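PDB 2YXG: 4-hydroxy-tetrahydrodipicolinate synthase from Methanocaldococcus jannaschii DSM 2661, which probably catalyses the condensation of pyruvate with aspartate-beta-semialdehyde to 4-hydroxy-tetrahydrodipicolinate, a step of lysine biosynthesis. Local coordinates for residues Glu25-Leu30 with Asp64-Arg69; Ile31-Ser36 with Val208-Val213; Ser155-Val160 with Ala177-Leu182. All blocks are in the same frame, centred on the assembly; numbering follows the deposited sequence.

Contact 1: residues Glu25-Leu30 with Asp64-Arg69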
loop_
_atom_site.group_PDB
_atom_site.type_symbol
_atom_site.label_atom_id
_atom_site.label_comp_id
_atom_site.label_asym_id
_atom_site.label_seq_id
_atom_site.Cartn_x
_atom_site.Cartn_y
_atom_site.Cartn_z
ATOM N N GLU A 25 39.003 -9.322 10.686
ATOM C CA GLU A 25 39.284 -9.822 9.380
ATOM C C GLU A 25 38.299 -9.265 8.344
ATOM O O GLU A 25 38.709 -8.867 7.236
ATOM C CB GLU A 25 39.319 -11.359 9.441
ATOM C CG GLU A 25 38.681 -12.059 8.263
ATOM C CD GLU A 25 38.996 -13.567 8.158
ATOM O OE1 GLU A 25 39.208 -14.268 9.202
ATOM O OE2 GLU A 25 39.015 -14.033 6.989
ATOM N N ASN A 26 37.012 -9.171 8.701
ATOM C CA ASN A 26 36.038 -8.527 7.758
ATOM C C ASN A 26 36.367 -7.058 7.542
ATOM O O ASN A 26 36.389 -6.562 6.425
ATOM C CB ASN A 26 34.592 -8.650 8.229
ATOM C CG ASN A 26 34.062 -10.015 8.108
ATOM O OD1 ASN A 26 34.587 -10.817 7.370
ATOM N ND2 ASN A 26 32.986 -10.304 8.850
ATOM N N ILE A 27 36.652 -6.374 8.639
ATOM C CA ILE A 27 37.026 -4.958 8.550
ATOM C C ILE A 27 38.195 -4.696 7.630
ATOM O O ILE A 27 38.099 -3.871 6.702
ATOM C CB ILE A 27 37.268 -4.359 9.920
ATOM C CG1 ILE A 27 35.927 -4.401 10.679
ATOM C CG2 ILE A 27 37.764 -2.892 9.783
ATOM C CD1 ILE A 27 35.961 -3.957 12.113
ATOM N N ASN A 28 39.285 -5.402 7.847
ATOM C CA ASN A 28 40.467 -5.234 6.964
ATOM C C ASN A 28 40.209 -5.630 5.525
ATOM O O ASN A 28 40.717 -4.970 4.609
ATOM C CB ASN A 28 41.646 -6.052 7.510
ATOM C CG ASN A 28 42.218 -5.450 8.735
ATOM O OD1 ASN A 28 42.570 -6.162 9.682
ATOM N ND2 ASN A 28 42.320 -4.111 8.747
ATOM N N PHE A 29 39.433 -6.696 5.306
ATOM C CA PHE A 29 38.992 -7.021 3.951
ATOM C C PHE A 29 38.304 -5.832 3.233
ATOM O O PHE A 29 38.594 -5.538 2.095
ATOM C CB PHE A 29 38.075 -8.241 3.936
ATOM C CG PHE A 29 37.480 -8.549 2.584
ATOM C CD1 PHE A 29 38.287 -8.986 1.521
ATOM C CD2 PHE A 29 36.109 -8.449 2.376
ATOM C CE1 PHE A 29 37.711 -9.333 0.221
ATOM C CE2 PHE A 29 35.523 -8.789 1.125
ATOM C CZ PHE A 29 36.332 -9.228 0.043
ATOM N N LEU A 30 37.403 -5.147 3.910
ATOM C CA LEU A 30 36.673 -4.050 3.277
ATOM C C LEU A 30 37.576 -2.832 3.078
ATOM O O LEU A 30 37.525 -2.153 2.039
ATOM C CB LEU A 30 35.499 -3.698 4.150
ATOM C CG LEU A 30 34.572 -4.894 4.433
ATOM C CD1 LEU A 30 33.538 -4.589 5.569
ATOM C CD2 LEU A 30 33.847 -5.403 3.133
ATOM N N ASP A 64 38.759 0.518 17.120
ATOM C CA ASP A 64 40.141 0.100 17.417
ATOM C C ASP A 64 40.820 -0.519 16.169
ATOM O O ASP A 64 41.978 -0.198 15.828
ATOM C CB ASP A 64 40.171 -0.902 18.621
ATOM C CG ASP A 64 39.774 -0.244 20.036
ATOM O OD1 ASP A 64 39.457 0.976 20.179
ATOM O OD2 ASP A 64 39.793 -0.987 21.065
ATOM N N VAL A 65 40.108 -1.434 15.497
ATOM C CA VAL A 65 40.669 -2.099 14.359
ATOM C C VAL A 65 40.815 -1.100 13.243
ATOM O O VAL A 65 41.858 -1.033 12.593
ATOM C CB VAL A 65 39.766 -3.245 13.849
ATOM C CG1 VAL A 65 40.246 -3.707 12.415
ATOM C CG2 VAL A 65 39.701 -4.390 14.876
ATOM N N VAL A 66 39.770 -0.329 12.994
ATOM C CA VAL A 66 39.850 0.656 11.930
ATOM C C VAL A 66 40.982 1.632 12.177
ATOM O O VAL A 66 41.750 1.938 11.238
ATOM C CB VAL A 66 38.537 1.428 11.702
ATOM C CG1 VAL A 66 38.796 2.651 10.824
ATOM C CG2 VAL A 66 37.430 0.487 11.101
ATOM N N ASN A 67 41.084 2.119 13.419
ATOM C CA ASN A 67 42.243 2.945 13.789
ATOM C C ASN A 67 42.416 4.125 12.843
ATOM O O ASN A 67 43.509 4.351 12.367
ATOM C CB ASN A 67 43.563 2.117 13.755
ATOM C CG ASN A 67 44.695 2.747 14.630
ATOM O OD1 ASN A 67 45.873 2.506 14.386
ATOM N ND2 ASN A 67 44.323 3.551 15.633
ATOM N N GLY A 68 41.335 4.862 12.589
ATOM C CA GLY A 68 41.366 6.067 11.790
ATOM C C GLY A 68 41.640 5.912 10.293
ATOM O O GLY A 68 41.711 6.928 9.595
ATOM N N ARG A 69 41.776 4.685 9.784
ATOM C CA ARG A 69 42.038 4.519 8.346
ATOM C C ARG A 69 40.831 4.930 7.491
ATOM O O ARG A 69 40.988 5.533 6.421
ATOM C CB ARG A 69 42.400 3.087 8.010
ATOM C CG ARG A 69 43.851 2.739 8.276
ATOM C CD ARG A 69 44.090 1.242 8.045
ATOM N NE ARG A 69 43.396 0.472 9.075
ATOM C CZ ARG A 69 43.121 -0.826 8.978
ATOM N NH1 ARG A 69 43.490 -1.517 7.902
ATOM N NH2 ARG A 69 42.496 -1.439 9.976
#
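Ile27 presents its CG2 methyl to two valines at once. With CG1 beside the backbone N (chi1 -64°), the CG2 methyl is left anti to that N, on the side where Val65 and Val66 lie. Ile27 CG2 meets Val65 CG1 at 3.7 Å, the two side chains passing at a slant, and Val66 CG2 at 3.6 Å, where they cross at about a right angle. One methyl thus touches two successive residues of helix 52-66, with Ile27 and Val66 both buried. Next to this apolar patch, the Asn28 amide lies at the edge of the Arg69 guanidinium, their planes 49° apart. The setting is the outer layer of a TIM (beta/alpha)8 barrel, where the first two barrel helices pack side by side, and Arg69 stands at the turn leading from the second of them into strand 71-75. Asn67 leaves the helix with positive phi, within a type I' turn from Val66 to Arg69 that brings the arginine back over the helix end. Arg69 NH2 gives a 2.7 Å bond to Val65 O, coming from above the carbonyl plane, and Arg69 NE one of 3.1 Å to Val66 O. Val66 O also accepts from Arg69 N at 3.1 Å, from the other face of its plane. The negative end of the helix dipole, at the carboxy terminus, probably favours the positive charge held there.

Contact 2: residues Ile31-Ser36 with Val208-Val213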
loop_
_atom_site.group_PDB
_atom_site.type_symbol
_atom_site.label_atom_id
_atom_site.label_comp_id
_atom_site.label_asym_id
_atom_site.label_seq_id
_atom_site.Cartn_x
_atom_site.Cartn_y
_atom_site.Cartn_z
ATOM N N ILE A 31 38.395 -2.547 4.086
ATOM C CA ILE A 31 39.368 -1.433 3.974
ATOM C C ILE A 31 40.336 -1.679 2.814
ATOM O O ILE A 31 40.547 -0.759 2.037
ATOM C CB ILE A 31 40.115 -1.115 5.310
ATOM C CG1 ILE A 31 39.110 -0.760 6.435
ATOM C CG2 ILE A 31 41.238 0.011 5.089
ATOM C CD1 ILE A 31 39.756 -0.474 7.823
ATOM N N GLU A 32 40.869 -2.902 2.702
ATOM C CA GLU A 32 41.801 -3.295 1.609
ATOM C C GLU A 32 41.139 -2.921 0.285
ATOM O O GLU A 32 41.780 -2.479 -0.667
ATOM C CB GLU A 32 42.096 -4.847 1.558
ATOM C CG GLU A 32 42.841 -5.575 2.773
ATOM C CD GLU A 32 42.668 -7.190 2.848
ATOM O OE1 GLU A 32 42.383 -7.868 1.818
ATOM O OE2 GLU A 32 42.820 -7.787 3.966
ATOM N N ASN A 33 39.823 -3.116 0.232
ATOM C CA ASN A 33 39.121 -2.993 -1.020
ATOM C C ASN A 33 38.571 -1.609 -1.313
ATOM O O ASN A 33 37.782 -1.430 -2.259
ATOM C CB ASN A 33 38.107 -4.129 -1.159
ATOM C CG ASN A 33 38.809 -5.449 -1.459
ATOM O OD1 ASN A 33 39.017 -6.315 -0.580
ATOM N ND2 ASN A 33 39.255 -5.573 -2.691
ATOM N N GLY A 34 38.984 -0.623 -0.505
ATOM C CA GLY A 34 38.749 0.763 -0.890
ATOM C C GLY A 34 37.474 1.415 -0.411
ATOM O O GLY A 34 37.180 2.528 -0.837
ATOM N N VAL A 35 36.760 0.782 0.520
ATOM C CA VAL A 35 35.578 1.407 1.133
ATOM C C VAL A 35 35.907 2.780 1.802
ATOM O O VAL A 35 37.044 3.010 2.236
ATOM C CB VAL A 35 34.789 0.434 2.112
ATOM C CG1 VAL A 35 34.355 -0.875 1.384
ATOM C CG2 VAL A 35 35.550 0.125 3.406
ATOM N N SER A 36 34.939 3.702 1.865
ATOM C CA SER A 36 35.156 5.007 2.560
ATOM C C SER A 36 35.029 4.950 4.085
ATOM O O SER A 36 35.558 5.801 4.816
ATOM C CB SER A 36 34.154 6.046 2.087
ATOM O OG SER A 36 34.331 6.301 0.735
ATOM N N VAL A 208 31.054 -7.828 -2.335
ATOM C CA VAL A 208 31.825 -7.339 -3.483
ATOM C C VAL A 208 32.261 -5.897 -3.261
ATOM O O VAL A 208 31.875 -5.020 -4.041
ATOM C CB VAL A 208 31.037 -7.483 -4.810
ATOM C CG1 VAL A 208 31.056 -8.970 -5.260
ATOM C CG2 VAL A 208 29.627 -6.994 -4.650
ATOM N N PRO A 209 33.062 -5.651 -2.185
ATOM C CA PRO A 209 33.479 -4.242 -1.873
ATOM C C PRO A 209 34.193 -3.541 -3.035
ATOM O O PRO A 209 33.913 -2.395 -3.316
ATOM C CB PRO A 209 34.446 -4.390 -0.677
ATOM C CG PRO A 209 34.745 -5.859 -0.562
ATOM C CD PRO A 209 33.640 -6.629 -1.242
ATOM N N LYS A 210 35.077 -4.241 -3.736
ATOM C CA LYS A 210 35.878 -3.557 -4.749
ATOM C C LYS A 210 35.036 -3.099 -5.945
ATOM O O LYS A 210 35.192 -1.985 -6.461
ATOM C CB LYS A 210 37.070 -4.421 -5.182
ATOM C CG LYS A 210 37.990 -3.757 -6.178
ATOM C CD LYS A 210 39.275 -4.611 -6.381
ATOM C CE LYS A 210 39.996 -4.329 -7.733
ATOM N NZ LYS A 210 40.905 -5.490 -8.094
ATOM N N GLU A 211 34.105 -3.960 -6.341
ATOM C CA GLU A 211 33.212 -3.683 -7.440
ATOM C C GLU A 211 32.236 -2.546 -7.132
ATOM O O GLU A 211 32.049 -1.619 -7.942
ATOM C CB GLU A 211 32.486 -4.973 -7.806
ATOM C CG GLU A 211 33.418 -6.113 -8.283
ATOM C CD GLU A 211 34.065 -6.947 -7.153
ATOM O OE1 GLU A 211 34.084 -6.566 -5.943
ATOM O OE2 GLU A 211 34.618 -8.014 -7.495
ATOM N N PHE A 212 31.616 -2.604 -5.957
ATOM C CA PHE A 212 30.733 -1.528 -5.545
ATOM C C PHE A 212 31.432 -0.165 -5.428
ATOM O O PHE A 212 30.940 0.788 -5.958
ATOM C CB PHE A 212 29.988 -1.883 -4.247
ATOM C CG PHE A 212 28.513 -1.584 -4.323
ATOM C CD1 PHE A 212 27.741 -2.137 -5.361
ATOM C CD2 PHE A 212 27.910 -0.718 -3.416
ATOM C CE1 PHE A 212 26.388 -1.847 -5.489
ATOM C CE2 PHE A 212 26.531 -0.418 -3.539
ATOM C CZ PHE A 212 25.788 -0.993 -4.576
ATOM N N VAL A 213 32.577 -0.095 -4.757
ATOM C CA VAL A 213 33.375 1.132 -4.722
ATOM C C VAL A 213 33.634 1.678 -6.118
ATOM O O VAL A 213 33.512 2.884 -6.390
ATOM C CB VAL A 213 34.735 0.906 -3.998
ATOM C CG1 VAL A 213 35.769 1.960 -4.423
ATOM C CG2 VAL A 213 34.504 0.790 -2.455
#
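Asn33, the first residue to leave helical angles at the end of helix 20-32, lays its CB against the ring of Pro209, 3.7 Å from Pro209 CB and 3.8 Å from Pro209 CG. Its chi1 of -74° sets the amide beside the backbone N, from where it reaches across the aliphatic part of the extended Lys210 chain at about a right angle. Gly34 follows with a positive phi of 92°, which suits a glycine, and Gly34 N bonds back to Ile31 O at 3.0 Å. Here the backbone itself makes the touch, Gly34 O lying 3.6 Å from Val213 CG2. Val213 CG2 is also 3.7 Å from Val35 N, so one valine methyl rests against the backbone of both residues. Val35 adds its CG1 methyl, which approaches Pro209 CB at 4.1 Å and Val213 CG2 at 4.2 Å. Ser36 takes the chain toward strand 37-40, its OG bonded to Lys3 O beside the first barrel strand. In this TIM barrel, helices 20-32 and 209-221 follow the first and eighth strands, so their packing helps close the ring. Pro209 begins the later helix and brings a compact apolar ring without an amide hydrogen. Van der Waals packing of methyls and the proline ring against backbone and side chain therefore joins the segments, without hydrogen bonds between them, and the charged end of Lys210 leads away from the contact.

Contact 3: residues Ser155-Val160 with Ala177-Leu182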
loop_
_atom_site.group_PDB
_atom_site.type_symbol
_atom_site.label_atom_id
_atom_site.label_comp_id
_atom_site.label_asym_id
_atom_site.label_seq_id
_atom_site.Cartn_x
_atom_site.Cartn_y
_atom_site.Cartn_z
ATOM N N SER A 155 23.723 21.961 13.271
ATOM C CA SER A 155 24.811 21.836 12.302
ATOM C C SER A 155 25.358 20.407 12.194
ATOM O O SER A 155 25.990 20.072 11.188
ATOM C CB SER A 155 25.954 22.758 12.647
ATOM O OG SER A 155 26.430 22.411 13.936
ATOM N N ASN A 156 25.148 19.572 13.213
ATOM C CA ASN A 156 25.699 18.193 13.128
ATOM C C ASN A 156 24.744 17.182 12.464
ATOM O O ASN A 156 25.042 16.010 12.413
ATOM C CB ASN A 156 26.241 17.663 14.462
ATOM C CG ASN A 156 25.213 17.697 15.594
ATOM O OD1 ASN A 156 24.236 18.441 15.556
ATOM N ND2 ASN A 156 25.467 16.920 16.642
ATOM N N ILE A 157 23.573 17.643 12.026
ATOM C CA ILE A 157 22.688 16.830 11.204
ATOM C C ILE A 157 23.200 16.891 9.754
ATOM O O ILE A 157 22.963 17.849 9.003
ATOM C CB ILE A 157 21.232 17.266 11.290
ATOM C CG1 ILE A 157 20.765 17.140 12.734
ATOM C CG2 ILE A 157 20.324 16.390 10.325
ATOM C CD1 ILE A 157 20.234 15.782 13.072
ATOM N N SER A 158 23.877 15.823 9.372
ATOM C CA SER A 158 24.783 15.913 8.246
ATOM C C SER A 158 24.308 15.155 7.002
ATOM O O SER A 158 24.402 15.685 5.889
ATOM C CB SER A 158 26.168 15.475 8.665
ATOM O OG SER A 158 26.925 15.246 7.488
ATOM N N ALA A 159 23.757 13.949 7.186
ATOM C CA ALA A 159 23.300 13.165 6.062
ATOM C C ALA A 159 21.990 12.452 6.362
ATOM O O ALA A 159 21.541 12.388 7.541
ATOM C CB ALA A 159 24.394 12.190 5.634
ATOM N N VAL A 160 21.339 12.000 5.286
ATOM C CA VAL A 160 20.306 10.952 5.359
ATOM C C VAL A 160 20.682 9.677 4.524
ATOM O O VAL A 160 20.965 9.767 3.320
ATOM C CB VAL A 160 18.954 11.504 4.813
ATOM C CG1 VAL A 160 17.752 10.700 5.365
ATOM C CG2 VAL A 160 18.826 12.963 5.153
ATOM N N ALA A 177 16.648 20.272 1.470
ATOM C CA ALA A 177 17.451 19.847 2.653
ATOM C C ALA A 177 18.746 20.579 3.050
ATOM O O ALA A 177 18.908 20.987 4.228
ATOM C CB ALA A 177 17.778 18.403 2.489
ATOM N N LYS A 178 19.668 20.712 2.089
ATOM C CA LYS A 178 21.061 20.864 2.404
ATOM C C LYS A 178 21.383 19.844 3.504
ATOM O O LYS A 178 21.646 20.190 4.678
ATOM C CB LYS A 178 21.418 22.279 2.858
ATOM C CG LYS A 178 20.720 23.437 2.127
ATOM C CD LYS A 178 20.403 24.535 3.162
ATOM C CE LYS A 178 19.465 24.011 4.277
ATOM N NZ LYS A 178 18.042 23.930 3.845
ATOM N N ILE A 179 21.253 18.572 3.129
ATOM C CA ILE A 179 21.964 17.497 3.773
ATOM C C ILE A 179 22.494 16.686 2.615
ATOM O O ILE A 179 21.946 16.737 1.522
ATOM C CB ILE A 179 21.044 16.587 4.660
ATOM C CG1 ILE A 179 19.630 16.529 4.109
ATOM C CG2 ILE A 179 20.971 17.085 6.078
ATOM C CD1 ILE A 179 19.434 15.597 3.006
ATOM N N THR A 180 23.540 15.912 2.879
ATOM C CA THR A 180 23.984 14.877 1.966
ATOM C C THR A 180 22.994 13.711 1.922
ATOM O O THR A 180 22.516 13.216 2.976
ATOM C CB THR A 180 25.326 14.391 2.411
ATOM O OG1 THR A 180 26.190 15.519 2.485
ATOM C CG2 THR A 180 25.899 13.364 1.454
ATOM N N VAL A 181 22.633 13.297 0.714
ATOM C CA VAL A 181 21.843 12.067 0.596
ATOM C C VAL A 181 22.748 10.866 0.359
ATOM O O VAL A 181 23.538 10.900 -0.567
ATOM C CB VAL A 181 20.735 12.162 -0.508
ATOM C CG1 VAL A 181 20.032 10.797 -0.688
ATOM C CG2 VAL A 181 19.728 13.308 -0.191
ATOM N N LEU A 182 22.645 9.836 1.212
ATOM C CA LEU A 182 23.230 8.503 0.937
ATOM C C LEU A 182 22.123 7.489 0.564
ATOM O O LEU A 182 21.028 7.481 1.146
ATOM C CB LEU A 182 24.044 7.950 2.123
ATOM C CG LEU A 182 25.139 8.919 2.638
ATOM C CD1 LEU A 182 25.688 8.537 4.025
ATOM C CD2 LEU A 182 26.275 9.112 1.601
HETATM O O HOH W 1 24.012 19.118 6.630
#
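The beta-alpha-beta unit of strand 157-162, helix 168-177 and strand 180-183 supplies two adjacent parallel strands of the TIM barrel, and this contact is their seam. Three backbone bonds close it in the alternating parallel pattern: Thr180 N to Ser158 O at 3.1 Å, Val160 N to Thr180 O at 2.9 Å, and Leu182 N to Val160 O at 2.7 Å. The middle one is nearly straight at the acceptor, with a C=O...N angle of 177°. Thr180 O also takes a CA-H...O contact from Ala159 CA at 3.2 Å. Ala159 and Thr180 pair on one face of the sheet, near Phe2 and Met1 of the amino terminus, and Ala159 CB is 4.2 Å from Leu182 CD1. Val160 and Val181 pair on the other face, which looks toward helices 144-153 and 168-177. Where the strands begin, a water lies near both Ile157 O, at 2.9 Å, and Lys178 O. Ile179 sits beside Val160 on the helix side, its CG1 between backbone N and carbonyl carbon at an unusual chi1 of 31°, which places Ile179 CD1 3.5 Å from Val160 CG2, tighter than usual carbon contact.

Contacts 1 and 2 form one continuous patch of the barrel's outer layer, strung along helix 20-32 and the turn that follows it, with centres 12 Å apart. They touch directly: Phe29 CE2 lies 3.5 Å from Pro209 CG, and Arg69 CZ lies 3.6 Å from Ile31 CD1. The first helix is thus gripped by the second on one flank and the eighth on another. Contact 3 stands apart in the strand layer, its centre 25 Å from contact 1 and 23 Å from contact 2. It is also nearest the chemistry, since the Leu182 side chain is about 5 Å from that of Lys161, the predicted Schiff-base lysine, and about 4 Å from that of Ile201, predicted to bind pyruvate. Val35 of contact 2 is about 10 Å from Ile201, between side chains.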